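Local atomic coordinates of endo-1,4-beta-xylanase (PDB entry 7AX7), a protein that removes acetyl groups from acetylated xylan with a cobalt-dependent carbohydrate esterase family 4 domain, part of a multidomain xylanase. Residues 145-149 / 200-204. Sequence-based numbering, arbitrary orientation.
Sequences KDGQI and WSNAN
The side-chain amide of N202 serves two turns at once: ND2 reaches across into the type II beta turn K145-Q148, while OD1 stays at home and closes an Asx turn by accepting from N204 N at 2.9 Å. This pins the C-terminal tail to the start of strand 148-153 in the parallel sheet of the NodB-type deacetylase fold, on the strand whose I149 side chain lies about 13 Å from the cobalt ion. Both N-H bonds of N202 ND2 are used, one to D146 O at 3.0 Å and the other to Q148 OE1 at 2.9 Å, the latter nearly straight at 176°. With N202 CG anti to its backbone N (chi1 -170°), the amide extends over the G147 peptide, and G147 has no side chain to block it; a CB there would run into N202 OD1. Cutting the asparagine back to an alanine would strip D146 O and Q148 OE1 of this shared donor and is likely to leave the 202-204 turn without its brace. The backbones add a single bridge between Q148 and N202: I149 N donates to S201 O at 3.0 Å, and A203 N to G147 O at 3.1 Å. Alongside the first of these, I149 lays CB and CG1 against S201 O, its side chain also packing on L185 of helix 182-189. D146 points its carboxylate elsewhere, to L5 N and K189, and S201 OG bonds to G121 N. Q148 OE1 takes a second donor, K145 NZ, at 2.6 Å, from the face of its amide opposite N202 ND2.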
ATOM      1  N   LYS A 145     -10.645   9.861   6.932  1.00 15.19           N
ATOM      2  CA  LYS A 145     -10.928  10.246   8.302  1.00 12.79           C
ATOM      3  C   LYS A 145      -9.690   9.898   9.104  1.00 14.52           C
ATOM      4  O   LYS A 145      -8.811   9.164   8.634  1.00  9.84           O
ATOM      5  CB  LYS A 145     -12.190   9.568   8.855  1.00 13.34           C
ATOM      6  CG  LYS A 145     -12.162   8.063   8.899  1.00 14.58           C
ATOM      7  CD  LYS A 145     -13.507   7.520   9.366  1.00 20.06           C
ATOM      8  CE  LYS A 145     -13.770   6.100   8.859  1.00 26.25           C
ATOM      9  NZ  LYS A 145     -12.921   5.057   9.522  1.00 29.97           N
ATOM     10  N   ASP A 146      -9.605  10.478  10.298  1.00 13.87           N
ATOM     11  CA  ASP A 146      -8.460  10.259  11.176  1.00 12.12           C
ATOM     12  C   ASP A 146      -8.164   8.770  11.322  1.00 11.49           C
ATOM     13  O   ASP A 146      -9.042   7.990  11.692  1.00  9.38           O
ATOM     14  CB  ASP A 146      -8.754  10.878  12.541  1.00 10.40           C
ATOM     15  CG  ASP A 146      -7.550  10.879  13.451  1.00 13.01           C
ATOM     16  OD1 ASP A 146      -6.422  10.646  12.963  1.00 12.25           O
ATOM     17  OD2 ASP A 146      -7.737  11.121  14.658  1.00 19.67           O
ATOM     18  N   GLY A 147      -6.926   8.376  11.015  1.00 10.32           N
ATOM     19  CA  GLY A 147      -6.489   7.001  11.164  1.00  8.96           C
ATOM     20  C   GLY A 147      -6.750   6.087   9.985  1.00 10.01           C
ATOM     21  O   GLY A 147      -6.407   4.901  10.059  1.00 10.15           O
ATOM     22  N   GLN A 148      -7.311   6.602   8.888  1.00 10.02           N
ATOM     23  CA  GLN A 148      -7.769   5.760   7.786  1.00 10.20           C
ATOM     24  C   GLN A 148      -6.643   5.420   6.815  1.00  8.10           C
ATOM     25  O   GLN A 148      -5.777   6.250   6.514  1.00 12.21           O
ATOM     26  CB  GLN A 148      -8.898   6.453   7.018  1.00 11.53           C
ATOM     27  CG  GLN A 148      -9.688   5.532   6.090  1.00 12.17           C
ATOM     28  CD  GLN A 148     -10.512   4.494   6.855  1.00 16.10           C
ATOM     29  OE1 GLN A 148     -10.841   4.685   8.029  1.00 13.98           O
ATOM     30  NE2 GLN A 148     -10.847   3.395   6.189  1.00 11.90           N
ATOM     31  N   ILE A 149      -6.680   4.198   6.310  1.00  7.00           N
ATOM     32  CA  ILE A 149      -5.794   3.734   5.252  1.00  8.53           C
ATOM     33  C   ILE A 149      -6.572   3.803   3.948  1.00  7.76           C
ATOM     34  O   ILE A 149      -7.723   3.359   3.886  1.00 10.44           O
ATOM     35  CB  ILE A 149      -5.305   2.299   5.528  1.00  7.59           C
ATOM     36  CG1 ILE A 149      -4.507   2.241   6.839  1.00  7.79           C
ATOM     37  CG2 ILE A 149      -4.491   1.750   4.348  1.00  7.53           C
ATOM     38  CD1 ILE A 149      -4.365   0.820   7.423  1.00  6.72           C
ATOM     39  N   TRP A 200      -6.976  -4.805   8.869  1.00  9.52           N
ATOM     40  CA  TRP A 200      -7.090  -3.423   9.321  1.00  7.10           C
ATOM     41  C   TRP A 200      -7.410  -2.486   8.162  1.00  9.77           C
ATOM     42  O   TRP A 200      -6.804  -2.580   7.092  1.00  9.06           O
ATOM     43  CB  TRP A 200      -5.779  -2.941   9.947  1.00  9.91           C
ATOM     44  CG  TRP A 200      -5.263  -3.660  11.150  1.00  6.88           C
ATOM     45  CD1 TRP A 200      -4.447  -4.758  11.170  1.00 12.37           C
ATOM     46  CD2 TRP A 200      -5.466  -3.285  12.515  1.00  9.57           C
ATOM     47  NE1 TRP A 200      -4.146  -5.104  12.473  1.00 11.56           N
ATOM     48  CE2 TRP A 200      -4.762  -4.216  13.318  1.00 11.01           C
ATOM     49  CE3 TRP A 200      -6.188  -2.260  13.143  1.00  9.16           C
ATOM     50  CZ2 TRP A 200      -4.763  -4.152  14.718  1.00 11.10           C
ATOM     51  CZ3 TRP A 200      -6.179  -2.196  14.539  1.00 11.45           C
ATOM     52  CH2 TRP A 200      -5.473  -3.135  15.306  1.00 10.57           C
ATOM     53  N   SER A 201      -8.338  -1.557   8.393  1.00  5.93           N
ATOM     54  CA  SER A 201      -8.530  -0.409   7.518  1.00 10.93           C
ATOM     55  C   SER A 201      -8.305   0.923   8.219  1.00 10.43           C
ATOM     56  O   SER A 201      -8.175   1.948   7.539  1.00 10.30           O
ATOM     57  CB  SER A 201      -9.943  -0.421   6.911  1.00  6.55           C
ATOM     58  OG  SER A 201     -10.115  -1.571   6.106  1.00 10.13           O
ATOM     59  N   ASN A 202      -8.259   0.933   9.547  1.00  9.80           N
ATOM     60  CA  ASN A 202      -8.071   2.135  10.342  1.00 10.61           C
ATOM     61  C   ASN A 202      -7.340   1.717  11.606  1.00 12.18           C
ATOM     62  O   ASN A 202      -7.615   0.650  12.159  1.00 13.51           O
ATOM     63  CB  ASN A 202      -9.414   2.806  10.679  1.00 12.79           C
ATOM     64  CG  ASN A 202      -9.250   4.184  11.306  1.00 14.68           C
ATOM     65  OD1 ASN A 202      -8.762   4.311  12.430  1.00 12.34           O
ATOM     66  ND2 ASN A 202      -9.681   5.221  10.589  1.00 13.46           N
ATOM     67  N   ALA A 203      -6.395   2.543  12.051  1.00 12.33           N
ATOM     68  CA  ALA A 203      -5.671   2.200  13.268  1.00 13.16           C
ATOM     69  C   ALA A 203      -6.595   1.897  14.450  1.00 16.05           C
ATOM     70  O   ALA A 203      -6.158   1.253  15.410  1.00 13.03           O
ATOM     71  CB  ALA A 203      -4.700   3.322  13.622  1.00 15.15           C
ATOM     72  N   ASN A 204      -7.862   2.332  14.410  1.00 18.39           N
ATOM     73  CA  ASN A 204      -8.793   2.005  15.491  1.00 22.78           C
ATOM     74  C   ASN A 204      -9.386   0.600  15.378  1.00 22.33           C
ATOM     75  O   ASN A 204     -10.071   0.158  16.308  1.00 23.96           O
ATOM     76  CB  ASN A 204      -9.924   3.042  15.571  1.00 17.52           C
ATOM     77  CG  ASN A 204     -10.917   2.935  14.422  1.00 25.55           C
ATOM     78  OD1 ASN A 204     -10.928   1.959  13.667  1.00 20.65           O
ATOM     79  ND2 ASN A 204     -11.773   3.945  14.298  1.00 27.50           N
TER